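Local coordinates for protein GH62 arabinofuranosidase (PDB 4N4B) that probably cleaves terminal alpha-L-arabinofuranosyl side groups from xylan as a secreted, calcium-containing glycoside hydrolase of family 62 with a five-bladed beta-propeller fold, at residues A[26-31]-A[303-308]; A[50-55]-A[327-332]; A[219-224]-A[288-293]; A[76-81]-A[85-90]. One frame throughout, in Å; residues are numbered along the deposited sequence. Where two conformers were deposited one is given.

Contact 1 (A[26-31]-A[303-308])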
loop_
_atom_site.group_PDB
_atom_site.type_symbol
_atom_site.label_atom_id
_atom_site.label_comp_id
_atom_site.label_asym_id
_atom_site.label_seq_id
_atom_site.Cartn_x
_atom_site.Cartn_y
_atom_site.Cartn_z
ATOM N N TRP A 26 -0.527 11.853 16.193
ATOM C CA TRP A 26 -1.665 11.381 15.415
ATOM C C TRP A 26 -2.629 10.595 16.315
ATOM O O TRP A 26 -2.204 9.843 17.168
ATOM C CB TRP A 26 -1.143 10.383 14.307
ATOM C CG TRP A 26 -0.376 11.123 13.225
ATOM C CD1 TRP A 26 0.827 11.727 13.388
ATOM C CD2 TRP A 26 -0.870 11.491 11.947
ATOM N NE1 TRP A 26 1.150 12.391 12.239
ATOM C CE2 TRP A 26 0.151 12.293 11.345
ATOM C CE3 TRP A 26 -2.032 11.226 11.242
ATOM C CZ2 TRP A 26 0.003 12.830 10.075
ATOM C CZ3 TRP A 26 -2.158 11.718 9.975
ATOM C CH2 TRP A 26 -1.157 12.596 9.422
ATOM N N GLN A 27 -3.907 10.751 15.992
ATOM C CA GLN A 27 -4.998 10.031 16.664
ATOM C C GLN A 27 -6.013 9.587 15.653
ATOM O O GLN A 27 -6.332 10.326 14.713
ATOM C CB GLN A 27 -5.686 10.903 17.732
ATOM C CG GLN A 27 -4.754 11.547 18.779
ATOM C CD GLN A 27 -4.016 10.600 19.708
ATOM O OE1 GLN A 27 -2.928 10.878 20.245
ATOM N NE2 GLN A 27 -4.574 9.461 19.852
ATOM N N TRP A 28 -6.574 8.391 15.860
ATOM C CA TRP A 28 -7.487 7.720 14.931
ATOM C C TRP A 28 -8.691 7.104 15.568
ATOM O O TRP A 28 -8.613 6.673 16.711
ATOM C CB TRP A 28 -6.728 6.645 14.197
ATOM C CG TRP A 28 -5.500 7.004 13.486
ATOM C CD1 TRP A 28 -4.252 6.937 14.016
ATOM C CD2 TRP A 28 -5.349 7.405 12.117
ATOM N NE1 TRP A 28 -3.314 7.349 13.080
ATOM C CE2 TRP A 28 -3.966 7.563 11.887
ATOM C CE3 TRP A 28 -6.261 7.588 11.045
ATOM C CZ2 TRP A 28 -3.487 7.954 10.635
ATOM C CZ3 TRP A 28 -5.772 7.924 9.808
ATOM C CH2 TRP A 28 -4.389 8.136 9.654
ATOM N N THR A 29 -9.744 7.000 14.802
ATOM C CA THR A 29 -10.913 6.173 15.127
ATOM C C THR A 29 -10.984 5.067 14.077
ATOM O O THR A 29 -10.958 5.367 12.842
ATOM C CB THR A 29 -12.177 7.036 14.998
ATOM O OG1 THR A 29 -12.230 7.874 16.170
ATOM C CG2 THR A 29 -13.459 6.173 14.900
ATOM N N SER A 30 -11.158 3.813 14.488
ATOM C CA SER A 30 -11.295 2.654 13.579
ATOM C C SER A 30 -12.734 2.116 13.450
ATOM O O SER A 30 -13.466 2.083 14.464
ATOM C CB SER A 30 -10.393 1.519 14.058
ATOM O OG SER A 30 -10.458 0.437 13.173
ATOM N N THR A 31 -13.044 1.665 12.271
ATOM C CA THR A 31 -14.221 0.793 12.050
ATOM C C THR A 31 -13.945 -0.616 12.595
ATOM O O THR A 31 -12.821 -0.940 12.984
ATOM C CB THR A 31 -14.537 0.670 10.541
ATOM O OG1 THR A 31 -13.478 -0.082 9.881
ATOM C CG2 THR A 31 -14.706 2.023 9.874
ATOM N N CYS A 303 -6.192 17.283 5.267
ATOM C CA CYS A 303 -7.296 17.722 6.175
ATOM C C CYS A 303 -8.370 16.662 6.405
ATOM O O CYS A 303 -9.225 16.830 7.271
ATOM C CB CYS A 303 -7.912 19.016 5.634
ATOM S SG CYS A 303 -6.629 20.301 5.204
ATOM N N ASN A 304 -8.300 15.568 5.612
ATOM C CA ASN A 304 -9.328 14.577 5.643
ATOM C C ASN A 304 -8.755 13.179 5.357
ATOM O O ASN A 304 -9.231 12.512 4.428
ATOM C CB ASN A 304 -10.404 14.928 4.607
ATOM C CG ASN A 304 -11.128 16.213 4.946
ATOM O OD1 ASN A 304 -12.000 16.233 5.823
ATOM N ND2 ASN A 304 -10.783 17.278 4.225
ATOM N N ILE A 305 -7.758 12.807 6.121
ATOM C CA ILE A 305 -7.099 11.488 5.941
ATOM C C ILE A 305 -7.959 10.323 6.479
ATOM O O ILE A 305 -8.329 10.363 7.638
ATOM C CB ILE A 305 -5.713 11.482 6.536
ATOM C CG1 ILE A 305 -4.795 12.428 5.800
ATOM C CG2 ILE A 305 -5.141 10.043 6.491
ATOM C CD1 ILE A 305 -3.543 12.715 6.474
ATOM N N ARG A 306 -8.234 9.347 5.626
ATOM C CA ARG A 306 -8.759 8.077 6.055
ATOM C C ARG A 306 -7.847 7.037 5.394
ATOM O O ARG A 306 -7.335 7.217 4.260
ATOM C CB ARG A 306 -10.170 7.911 5.508
ATOM C CG ARG A 306 -11.222 8.945 6.034
ATOM C CD ARG A 306 -11.306 10.126 5.159
ATOM N NE ARG A 306 -12.015 9.780 3.928
ATOM C CZ ARG A 306 -11.891 10.374 2.747
ATOM N NH1 ARG A 306 -11.021 11.436 2.536
ATOM N NH2 ARG A 306 -12.633 9.944 1.768
ATOM N N PHE A 307 -7.610 5.964 6.119
ATOM C CA PHE A 307 -6.558 4.975 5.778
ATOM C C PHE A 307 -7.225 3.591 5.843
ATOM O O PHE A 307 -7.711 3.177 6.938
ATOM C CB PHE A 307 -5.401 5.108 6.722
ATOM C CG PHE A 307 -4.209 4.209 6.466
ATOM C CD1 PHE A 307 -3.238 4.541 5.523
ATOM C CD2 PHE A 307 -3.978 3.093 7.257
ATOM C CE1 PHE A 307 -2.101 3.783 5.351
ATOM C CE2 PHE A 307 -2.851 2.323 7.082
ATOM C CZ PHE A 307 -1.901 2.609 6.095
ATOM N N MET A 308 -7.396 2.899 4.714
ATOM C CA MET A 308 -7.866 1.530 4.718
ATOM C C MET A 308 -6.703 0.678 5.126
ATOM O O MET A 308 -5.635 0.806 4.534
ATOM C CB MET A 308 -8.396 1.157 3.349
ATOM C CG MET A 308 -9.300 -0.056 3.422
ATOM S SD MET A 308 -9.852 -0.587 1.801
ATOM C CE MET A 308 -11.255 -1.577 2.176
#
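Ile305 reaches two indole rings at once, Trp26 with one branch and Trp28 with the other. They meet in the blade that closes the five-bladed propeller, where the N-terminal strand 28-30 joins the C-terminal strands in one sheet, the "Velcro" closure of propellers. Strand 326-332 runs between the two segments, so the segments meet through side chains reaching past it: the nearest CA atoms, those of Trp28 and Arg306, are 9.0 Å apart. A beta-branched isoleucine suits this place because its arms diverge. With chi1 at -65°, CG2 stands opposite the backbone N and meets the benzo end of Trp28 near the ring plane, 3.8 Å from CH2. The longer arm carries CD1 to the edge of Trp26, where CH2 is 3.8 Å away, and the two side chains cross at about a right angle. Both indoles thus present rims, not faces, to the isoleucine; Trp26 stacks on His332 instead, while NE1 of Trp28 is bonded to the carbonyl of Trp266. Phe307 adds little beyond its CB, which lies 4.2 Å from CZ3 of Trp28. Its ring leads off toward the calcium region, the side chain coming about 7 Å from that of the calcium-binding His285. On strand 306-311 the CB of Arg306 points away from the tryptophans, and its NH1 bonds back to Asn304 O at 2.8 Å, the oxygen lying in the guanidinium plane.

Contact 2 (A[50-55]-A[327-332])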
loop_
_atom_site.group_PDB
_atom_site.type_symbol
_atom_site.label_atom_id
_atom_site.label_comp_id
_atom_site.label_asym_id
_atom_site.label_seq_id
_atom_site.Cartn_x
_atom_site.Cartn_y
_atom_site.Cartn_z
ATOM N N PRO A 50 -4.509 -3.304 0.862
ATOM C CA PRO A 50 -5.358 -2.558 -0.137
ATOM C C PRO A 50 -4.726 -1.335 -0.730
ATOM O O PRO A 50 -3.902 -0.644 -0.113
ATOM C CB PRO A 50 -6.550 -2.185 0.675
ATOM C CG PRO A 50 -6.034 -2.066 2.091
ATOM C CD PRO A 50 -5.111 -3.244 2.201
ATOM N N THR A 51 -5.141 -1.084 -1.961
ATOM C CA THR A 51 -5.007 0.276 -2.610
ATOM C C THR A 51 -6.405 0.733 -2.822
ATOM O O THR A 51 -7.301 -0.002 -3.210
ATOM C CB THR A 51 -4.199 0.124 -3.901
ATOM O OG1 THR A 51 -4.030 1.441 -4.505
ATOM C CG2 THR A 51 -4.782 -0.728 -4.938
ATOM N N ILE A 52 -6.628 2.044 -2.572
ATOM C CA ILE A 52 -8.011 2.588 -2.618
ATOM C C ILE A 52 -8.007 4.020 -3.111
ATOM O O ILE A 52 -7.289 4.884 -2.621
ATOM C CB ILE A 52 -8.648 2.466 -1.209
ATOM C CG1 ILE A 52 -10.039 3.053 -1.239
ATOM C CG2 ILE A 52 -7.780 3.053 -0.126
ATOM C CD1 ILE A 52 -10.874 2.686 -0.040
ATOM N N ILE A 53 -8.961 4.255 -3.983
ATOM C CA ILE A 53 -9.269 5.600 -4.535
ATOM C C ILE A 53 -10.754 5.770 -4.492
ATOM O O ILE A 53 -11.530 4.893 -4.371
ATOM C CB ILE A 53 -8.645 5.850 -5.926
ATOM C CG1 ILE A 53 -9.296 4.974 -6.919
ATOM C CG2 ILE A 53 -7.156 5.718 -5.924
ATOM C CD1 ILE A 53 -8.900 5.265 -8.363
ATOM N N LEU A 54 -11.112 7.072 -4.519
ATOM C CA LEU A 54 -12.495 7.553 -4.411
ATOM C C LEU A 54 -12.744 8.483 -5.584
ATOM O O LEU A 54 -12.035 9.424 -5.784
ATOM C CB LEU A 54 -12.728 8.246 -3.080
ATOM C CG LEU A 54 -14.115 8.825 -2.814
ATOM C CD1 LEU A 54 -15.164 7.800 -2.914
ATOM C CD2 LEU A 54 -14.157 9.488 -1.447
ATOM N N ILE A 55 -13.735 8.141 -6.376
ATOM C CA ILE A 55 -14.105 8.957 -7.601
ATOM C C ILE A 55 -15.613 9.263 -7.444
ATOM O O ILE A 55 -16.456 8.410 -7.554
ATOM C CB ILE A 55 -13.875 8.187 -8.856
ATOM C CG1 ILE A 55 -12.395 7.697 -8.963
ATOM C CG2 ILE A 55 -14.255 9.052 -10.078
ATOM C CD1 ILE A 55 -12.125 6.807 -10.143
ATOM N N LEU A 327 -9.998 -6.199 6.433
ATOM C CA LEU A 327 -9.811 -4.766 6.168
ATOM C C LEU A 327 -10.841 -3.918 6.884
ATOM O O LEU A 327 -11.968 -4.226 6.917
ATOM C CB LEU A 327 -9.858 -4.431 4.649
ATOM C CG LEU A 327 -9.003 -5.274 3.693
ATOM C CD1 LEU A 327 -9.167 -4.766 2.250
ATOM C CD2 LEU A 327 -7.536 -5.235 4.147
ATOM N N GLY A 328 -10.351 -2.823 7.433
ATOM C CA GLY A 328 -11.143 -1.764 7.997
ATOM C C GLY A 328 -10.584 -0.418 7.597
ATOM O O GLY A 328 -9.696 -0.309 6.764
ATOM N N PHE A 329 -11.109 0.601 8.267
ATOM C CA PHE A 329 -10.619 1.974 8.038
ATOM C C PHE A 329 -10.303 2.624 9.335
ATOM O O PHE A 329 -11.074 2.488 10.316
ATOM C CB PHE A 329 -11.686 2.883 7.332
ATOM C CG PHE A 329 -12.164 2.410 5.975
ATOM C CD1 PHE A 329 -11.456 2.781 4.886
ATOM C CD2 PHE A 329 -13.230 1.590 5.797
ATOM C CE1 PHE A 329 -11.889 2.457 3.591
ATOM C CE2 PHE A 329 -13.638 1.227 4.506
ATOM C CZ PHE A 329 -12.903 1.681 3.450
ATOM N N ILE A 330 -9.264 3.436 9.344
ATOM C CA ILE A 330 -9.019 4.446 10.394
ATOM C C ILE A 330 -9.216 5.832 9.842
ATOM O O ILE A 330 -8.783 6.111 8.691
ATOM C CB ILE A 330 -7.674 4.298 11.122
ATOM C CG1 ILE A 330 -6.503 4.142 10.173
ATOM C CG2 ILE A 330 -7.794 3.115 12.117
ATOM C CD1 ILE A 330 -5.164 4.022 10.850
ATOM N N ALA A 331 -9.887 6.665 10.596
ATOM C CA ALA A 331 -10.121 8.080 10.267
ATOM C C ALA A 331 -9.368 8.946 11.207
ATOM O O ALA A 331 -9.314 8.777 12.405
ATOM C CB ALA A 331 -11.625 8.400 10.264
ATOM N N HIS A 332 -8.660 9.912 10.604
ATOM C CA HIS A 332 -7.775 10.795 11.361
ATOM C C HIS A 332 -8.528 11.778 12.220
ATOM O O HIS A 332 -9.251 12.595 11.609
ATOM C CB HIS A 332 -6.850 11.470 10.386
ATOM C CG HIS A 332 -5.846 12.388 10.958
ATOM N ND1 HIS A 332 -5.267 12.389 12.203
ATOM C CD2 HIS A 332 -5.276 13.434 10.289
ATOM C CE1 HIS A 332 -4.399 13.417 12.282
ATOM N NE2 HIS A 332 -4.404 14.038 11.110
#
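Pro50 meets the forked end of Leu327 along the CB-CG-CD side of the proline ring. The leucine's chi1 of -49° swings CG to the side opposite its carbonyl carbon, and the two prongs of the fork then settle along that side: CD2 lies 3.7 Å from Pro50 CD, while CD1 lies 4.0 Å from Pro50 CB. Pro50 CG touches both methyls. Proline, which has no N-H to give, is consistent with this place, since backbone bonds to strand 58-67 are made by Thr51 and Ile53. The pair joins two blades of the propeller, since 46-55 is the first strand of one four-stranded sheet and 326-332 belongs to the blade that holds both chain ends. Farther along, Ile52 stretches out fully, CG1 opposite its backbone N (chi1 178°) and chi2 also extended, so that the terminal CD1 reaches across to the other strand. CG2 is left in the crowded position between N and the carbonyl carbon. The methyl arrives at the rim of Phe329, near the ring plane and 3.8 Å from CE1, leaving the flat surface of that ring to stack with Trp81. His285, a calcium ligand, has its side chain about 5 Å from that of Pro50.

Contact 3 (A[219-224]-A[288-293])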
loop_
_atom_site.group_PDB
_atom_site.type_symbol
_atom_site.label_atom_id
_atom_site.label_comp_id
_atom_site.label_asym_id
_atom_site.label_seq_id
_atom_site.Cartn_x
_atom_site.Cartn_y
_atom_site.Cartn_z
ATOM N N CYS A 219 4.302 3.604 1.705
ATOM C CA CYS A 219 3.513 4.573 0.952
ATOM C C CYS A 219 4.286 5.880 0.814
ATOM O O CYS A 219 4.907 6.293 1.794
ATOM C CB CYS A 219 2.165 4.931 1.572
ATOM S SG CYS A 219 1.060 3.551 2.026
ATOM N N VAL A 220 4.308 6.455 -0.371
ATOM C CA VAL A 220 4.929 7.815 -0.593
ATOM C C VAL A 220 3.861 8.687 -1.247
ATOM O O VAL A 220 3.423 8.347 -2.348
ATOM C CB VAL A 220 6.219 7.718 -1.398
ATOM C CG1 VAL A 220 6.854 9.101 -1.397
ATOM C CG2 VAL A 220 7.129 6.619 -0.771
ATOM N N TYR A 221 3.499 9.756 -0.569
ATOM C CA TYR A 221 2.465 10.662 -1.040
ATOM C C TYR A 221 3.000 12.078 -1.216
ATOM O O TYR A 221 3.899 12.476 -0.497
ATOM C CB TYR A 221 1.332 10.696 -0.055
ATOM C CG TYR A 221 0.575 9.413 0.152
ATOM C CD1 TYR A 221 -0.184 8.945 -0.864
ATOM C CD2 TYR A 221 0.679 8.704 1.330
ATOM C CE1 TYR A 221 -0.889 7.774 -0.785
ATOM C CE2 TYR A 221 -0.065 7.489 1.460
ATOM C CZ TYR A 221 -0.837 7.065 0.416
ATOM O OH TYR A 221 -1.578 5.897 0.516
ATOM N N SER A 222 2.369 12.789 -2.110
ATOM C CA SER A 222 2.582 14.231 -2.187
ATOM C C SER A 222 1.506 14.952 -1.420
ATOM O O SER A 222 0.390 14.505 -1.189
ATOM C CB SER A 222 2.599 14.707 -3.628
ATOM O OG SER A 222 1.389 14.549 -4.309
ATOM N N LEU A 223 1.926 16.163 -0.910
ATOM C CA LEU A 223 1.094 17.017 -0.073
ATOM C C LEU A 223 0.785 18.315 -0.811
ATOM O O LEU A 223 1.595 18.734 -1.646
ATOM C CB LEU A 223 1.780 17.284 1.226
ATOM C CG LEU A 223 2.171 16.032 2.125
ATOM C CD1 LEU A 223 3.114 16.440 3.226
ATOM C CD2 LEU A 223 0.881 15.508 2.677
ATOM N N PRO A 224 -0.320 18.932 -0.527
ATOM C CA PRO A 224 -0.655 20.226 -1.231
ATOM C C PRO A 224 0.419 21.286 -0.998
ATOM O O PRO A 224 0.529 22.140 -1.955
ATOM C CB PRO A 224 -1.987 20.638 -0.588
ATOM C CG PRO A 224 -2.535 19.339 0.060
ATOM C CD PRO A 224 -1.375 18.527 0.392
ATOM N N ILE A 288 -3.899 5.444 2.206
ATOM C CA ILE A 288 -4.797 6.586 2.368
ATOM C C ILE A 288 -5.803 6.659 1.212
ATOM O O ILE A 288 -5.407 6.496 0.033
ATOM C CB ILE A 288 -3.947 7.862 2.500
ATOM C CG1 ILE A 288 -3.068 7.849 3.748
ATOM C CG2 ILE A 288 -4.864 9.133 2.439
ATOM C CD1 ILE A 288 -2.182 9.082 3.981
ATOM N N ILE A 289 -7.034 6.953 1.529
ATOM C CA ILE A 289 -7.998 7.101 0.479
ATOM C C ILE A 289 -7.669 8.350 -0.349
ATOM O O ILE A 289 -7.672 9.407 0.119
ATOM C CB ILE A 289 -9.422 7.192 1.028
ATOM C CG1 ILE A 289 -9.799 5.945 1.833
ATOM C CG2 ILE A 289 -10.378 7.317 -0.133
ATOM C CD1 ILE A 289 -11.227 5.971 2.339
ATOM N N ARG A 290 -7.365 8.147 -1.603
ATOM C CA ARG A 290 -7.091 9.253 -2.492
ATOM C C ARG A 290 -8.363 9.621 -3.242
ATOM O O ARG A 290 -8.973 8.876 -3.876
ATOM C CB ARG A 290 -5.963 8.895 -3.481
ATOM C CG ARG A 290 -4.580 8.955 -2.863
ATOM C CD ARG A 290 -3.566 8.263 -3.762
ATOM N NE ARG A 290 -3.659 6.801 -3.838
ATOM C CZ ARG A 290 -3.720 6.101 -4.939
ATOM N NH1 ARG A 290 -3.765 6.651 -6.126
ATOM N NH2 ARG A 290 -3.789 4.798 -4.872
ATOM N N ASP A 291 -8.698 10.874 -3.090
ATOM C CA ASP A 291 -9.809 11.445 -3.813
ATOM C C ASP A 291 -9.271 12.565 -4.729
ATOM O O ASP A 291 -8.119 12.636 -5.001
ATOM C CB ASP A 291 -10.921 11.834 -2.884
ATOM C CG ASP A 291 -10.484 12.810 -1.788
ATOM O OD1 ASP A 291 -9.502 13.504 -1.974
ATOM O OD2 ASP A 291 -11.086 12.792 -0.708
ATOM N N GLY A 292 -10.143 13.338 -5.282
ATOM C CA GLY A 292 -9.687 14.336 -6.183
ATOM C C GLY A 292 -8.950 13.810 -7.361
ATOM O O GLY A 292 -9.375 12.935 -8.067
ATOM N N THR A 293 -7.827 14.444 -7.602
ATOM C CA THR A 293 -6.946 13.584 -8.652
ATOM C C THR A 293 -6.327 12.251 -8.046
ATOM O O THR A 293 -6.209 12.051 -6.844
ATOM C CB THR A 293 -5.868 14.560 -9.139
ATOM O OG1 THR A 293 -6.454 15.550 -10.002
ATOM C CG2 THR A 293 -4.803 13.824 -9.882
HETATM O O HOH W 1 -3.371 5.633 -1.400
#
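Tyr221 drives its ring against Ile288 and finishes with its hydroxyl on the backbone of the same residue. This is the tight part: the Ile288 N-H is given to Tyr221 OH at 2.9 Å, somewhat bent (148°), and the isoleucine's CD1 packs 3.7 Å from CE2. Tyrosine suits the spot, combining an apolar ring for the isoleucine with a polar end that satisfies a buried amide. The CE1 edge of the ring is held more loosely. There Arg290 passes at about a right angle, its CD 4.0 Å from CE1, and a water bridges the groups. A bend at chi3 (-71°) turns the arginine's NE to this water. Tyr221 OH donates to it at 2.6 Å, Arg290 NE donates to it at 2.7 Å, and the water donates in turn to Ile288 O at 2.6 Å. Lying in the planes of both the phenol ring and the guanidinium, the water links them and helps fix their rotation. The far end of the arginine is anchored by a salt bridge to Glu287 and by the carbonyl of Val107. The contact joins strand 216-222, first strand of its blade, to the end of strand 286-288 in the closing blade, with Trp167 of strand 164-170 packing edge-to-face on Tyr221.

Contact 4 (A[76-81]-A[85-90])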
loop_
_atom_site.group_PDB
_atom_site.type_symbol
_atom_site.label_atom_id
_atom_site.label_comp_id
_atom_site.label_asym_id
_atom_site.label_seq_id
_atom_site.Cartn_x
_atom_site.Cartn_y
_atom_site.Cartn_z
ATOM N N PHE A 76 -12.791 -4.747 -5.864
ATOM C CA PHE A 76 -14.165 -4.518 -5.410
ATOM C C PHE A 76 -14.418 -3.057 -5.268
ATOM O O PHE A 76 -13.516 -2.209 -5.183
ATOM C CB PHE A 76 -14.487 -5.349 -4.164
ATOM C CG PHE A 76 -13.588 -5.107 -2.981
ATOM C CD1 PHE A 76 -12.361 -5.770 -2.911
ATOM C CD2 PHE A 76 -13.944 -4.230 -1.965
ATOM C CE1 PHE A 76 -11.515 -5.530 -1.797
ATOM C CE2 PHE A 76 -13.070 -4.046 -0.892
ATOM C CZ PHE A 76 -11.882 -4.675 -0.830
ATOM N N THR A 77 -15.719 -2.669 -5.132
ATOM C CA THR A 77 -16.156 -1.291 -5.188
ATOM C C THR A 77 -17.396 -1.045 -4.378
ATOM O O THR A 77 -18.181 -1.990 -4.230
ATOM C CB THR A 77 -16.342 -0.886 -6.666
ATOM O OG1 THR A 77 -16.757 0.498 -6.769
ATOM C CG2 THR A 77 -17.284 -1.758 -7.397
ATOM N N PHE A 78 -17.553 0.123 -3.829
ATOM C CA PHE A 78 -18.689 0.413 -2.980
ATOM C C PHE A 78 -18.723 1.904 -2.808
ATOM O O PHE A 78 -17.752 2.541 -2.836
ATOM C CB PHE A 78 -18.536 -0.270 -1.571
ATOM C CG PHE A 78 -17.196 -0.046 -0.937
ATOM C CD1 PHE A 78 -16.164 -0.892 -1.230
ATOM C CD2 PHE A 78 -16.968 1.004 -0.117
ATOM C CE1 PHE A 78 -14.920 -0.699 -0.699
ATOM C CE2 PHE A 78 -15.720 1.216 0.407
ATOM C CZ PHE A 78 -14.671 0.362 0.090
ATOM N N ALA A 79 -19.915 2.403 -2.546
ATOM C CA ALA A 79 -20.077 3.786 -2.206
ATOM C C ALA A 79 -19.862 4.024 -0.689
ATOM O O ALA A 79 -18.797 4.240 -0.281
ATOM C CB ALA A 79 -21.439 4.286 -2.682
ATOM N N ASP A 80 -20.903 3.931 0.124
ATOM C CA ASP A 80 -20.757 4.035 1.566
ATOM C C ASP A 80 -19.899 2.891 2.077
ATOM O O ASP A 80 -19.993 1.814 1.615
ATOM C CB ASP A 80 -22.117 3.851 2.232
ATOM C CG ASP A 80 -23.069 4.932 1.931
ATOM O OD1 ASP A 80 -22.671 6.045 1.620
ATOM O OD2 ASP A 80 -24.240 4.658 2.137
ATOM N N TRP A 81 -19.100 3.183 3.071
ATOM C CA TRP A 81 -18.324 2.081 3.761
ATOM C C TRP A 81 -19.140 0.943 4.284
ATOM O O TRP A 81 -18.735 -0.216 4.282
ATOM C CB TRP A 81 -17.517 2.661 4.917
ATOM C CG TRP A 81 -16.453 3.583 4.579
ATOM C CD1 TRP A 81 -16.062 4.048 3.301
ATOM C CD2 TRP A 81 -15.581 4.240 5.500
ATOM N NE1 TRP A 81 -14.999 4.867 3.429
ATOM C CE2 TRP A 81 -14.688 5.052 4.749
ATOM C CE3 TRP A 81 -15.492 4.274 6.919
ATOM C CZ2 TRP A 81 -13.704 5.789 5.359
ATOM C CZ3 TRP A 81 -14.510 5.038 7.497
ATOM C CH2 TRP A 81 -13.627 5.761 6.705
ATOM N N PRO A 85 -18.854 -4.625 3.125
ATOM C CA PRO A 85 -18.877 -6.040 3.439
ATOM C C PRO A 85 -19.590 -6.865 2.382
ATOM O O PRO A 85 -19.207 -8.035 2.194
ATOM C CB PRO A 85 -19.669 -6.112 4.805
ATOM C CG PRO A 85 -19.373 -4.840 5.398
ATOM C CD PRO A 85 -19.281 -3.791 4.251
ATOM N N ASN A 86 -20.559 -6.275 1.672
ATOM C CA ASN A 86 -21.292 -7.050 0.695
ATOM C C ASN A 86 -20.843 -6.786 -0.740
ATOM O O ASN A 86 -21.456 -7.286 -1.669
ATOM C CB ASN A 86 -22.773 -6.737 0.806
ATOM C CG ASN A 86 -23.414 -7.409 2.035
ATOM O OD1 ASN A 86 -22.793 -8.290 2.691
ATOM N ND2 ASN A 86 -24.637 -7.006 2.364
ATOM N N ALA A 87 -19.801 -5.970 -0.909
ATOM C CA ALA A 87 -19.324 -5.745 -2.233
ATOM C C ALA A 87 -18.848 -6.988 -2.902
ATOM O O ALA A 87 -18.133 -7.836 -2.320
ATOM C CB ALA A 87 -18.215 -4.726 -2.217
ATOM N N THR A 88 -19.188 -7.235 -4.179
ATOM C CA THR A 88 -18.797 -8.354 -4.982
ATOM C C THR A 88 -17.264 -8.335 -5.234
ATOM O O THR A 88 -16.703 -7.328 -5.587
ATOM C CB THR A 88 -19.538 -8.337 -6.328
ATOM O OG1 THR A 88 -20.957 -8.488 -5.936
ATOM C CG2 THR A 88 -19.114 -9.435 -7.269
ATOM N N PHE A 89 -16.677 -9.495 -5.115
ATOM C CA PHE A 89 -15.259 -9.629 -5.427
ATOM C C PHE A 89 -15.080 -10.000 -6.911
ATOM O O PHE A 89 -15.692 -10.914 -7.385
ATOM C CB PHE A 89 -14.645 -10.748 -4.581
ATOM C CG PHE A 89 -14.213 -10.328 -3.206
ATOM C CD1 PHE A 89 -14.437 -9.086 -2.722
ATOM C CD2 PHE A 89 -13.595 -11.226 -2.419
ATOM C CE1 PHE A 89 -14.041 -8.755 -1.465
ATOM C CE2 PHE A 89 -13.191 -10.915 -1.158
ATOM C CZ PHE A 89 -13.418 -9.674 -0.678
ATOM N N TYR A 90 -14.252 -9.245 -7.604
ATOM C CA TYR A 90 -13.874 -9.540 -8.969
ATOM C C TYR A 90 -12.411 -9.926 -8.987
ATOM O O TYR A 90 -11.597 -9.155 -8.811
ATOM C CB TYR A 90 -14.150 -8.369 -9.927
ATOM C CG TYR A 90 -15.609 -7.947 -9.938
ATOM C CD1 TYR A 90 -16.489 -8.586 -10.723
ATOM C CD2 TYR A 90 -16.071 -6.968 -9.137
ATOM C CE1 TYR A 90 -17.828 -8.241 -10.735
ATOM C CE2 TYR A 90 -17.413 -6.606 -9.144
ATOM C CZ TYR A 90 -18.266 -7.260 -9.965
ATOM O OH TYR A 90 -19.601 -6.872 -9.897
HETATM O O HOH W 2 -17.543 -4.754 -5.935
#
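A chi1 of 58° places the Phe76 ring between its own backbone N and carbonyl carbon, and a chi2 of 5° turns the Phe89 ring so that its CE1 comes over one face of Phe76. CE1 of Phe89 is 3.7 Å from CD1 of Phe76; the two side chains lie alongside, pointing the same way, with planes inclined at 38° and centroids 5.2 Å apart, an oblique pair. Beside them Ala87 suits the place, its small methyl sitting 4.3 Å from Phe76 CB and close to the strand's backbone, 3.4 Å from Thr77 O. Thr77 N and Thr88 O are joined through a water, which accepts from the first at 2.9 Å and donates to the second at 2.7 Å. Near the turn the rigid ring of Pro85 rests with CD 3.6 Å from Trp81 O. Lys38 also holds the returning segment, by a bond to Ala87 O and a cation-pi contact with Phe89. The water lies just where strand 70-78 parts from the short outer strand 90-91, which pairs through Tyr90 and Tyr75, while on its other side strand 70-78 is bonded to strand 58-67.

How the contacts relate
From the N terminus, the chain first lays down 26-31 and then 50-55, whose partners come only near the C terminus. Contact 4 closes next, a short loop between strand 70-78 and the outer strand of the same blade. Three blades on, 219-224 opens contact 3, which 288-293 closes as the chain leaves strand 286-288 of the closing blade. Segment 303-308 then completes contact 1 and 327-332 completes contact 2, so these two long loops cross, and contacts 4 and 3 lie in series within both. Contact 1 ties the chain ends into one sheet, whereas contacts 2 and 3 bind that closing blade to its neighbours. A probable hydrogen bond from Leu54 N to Arg290 O joins contacts 2 and 3.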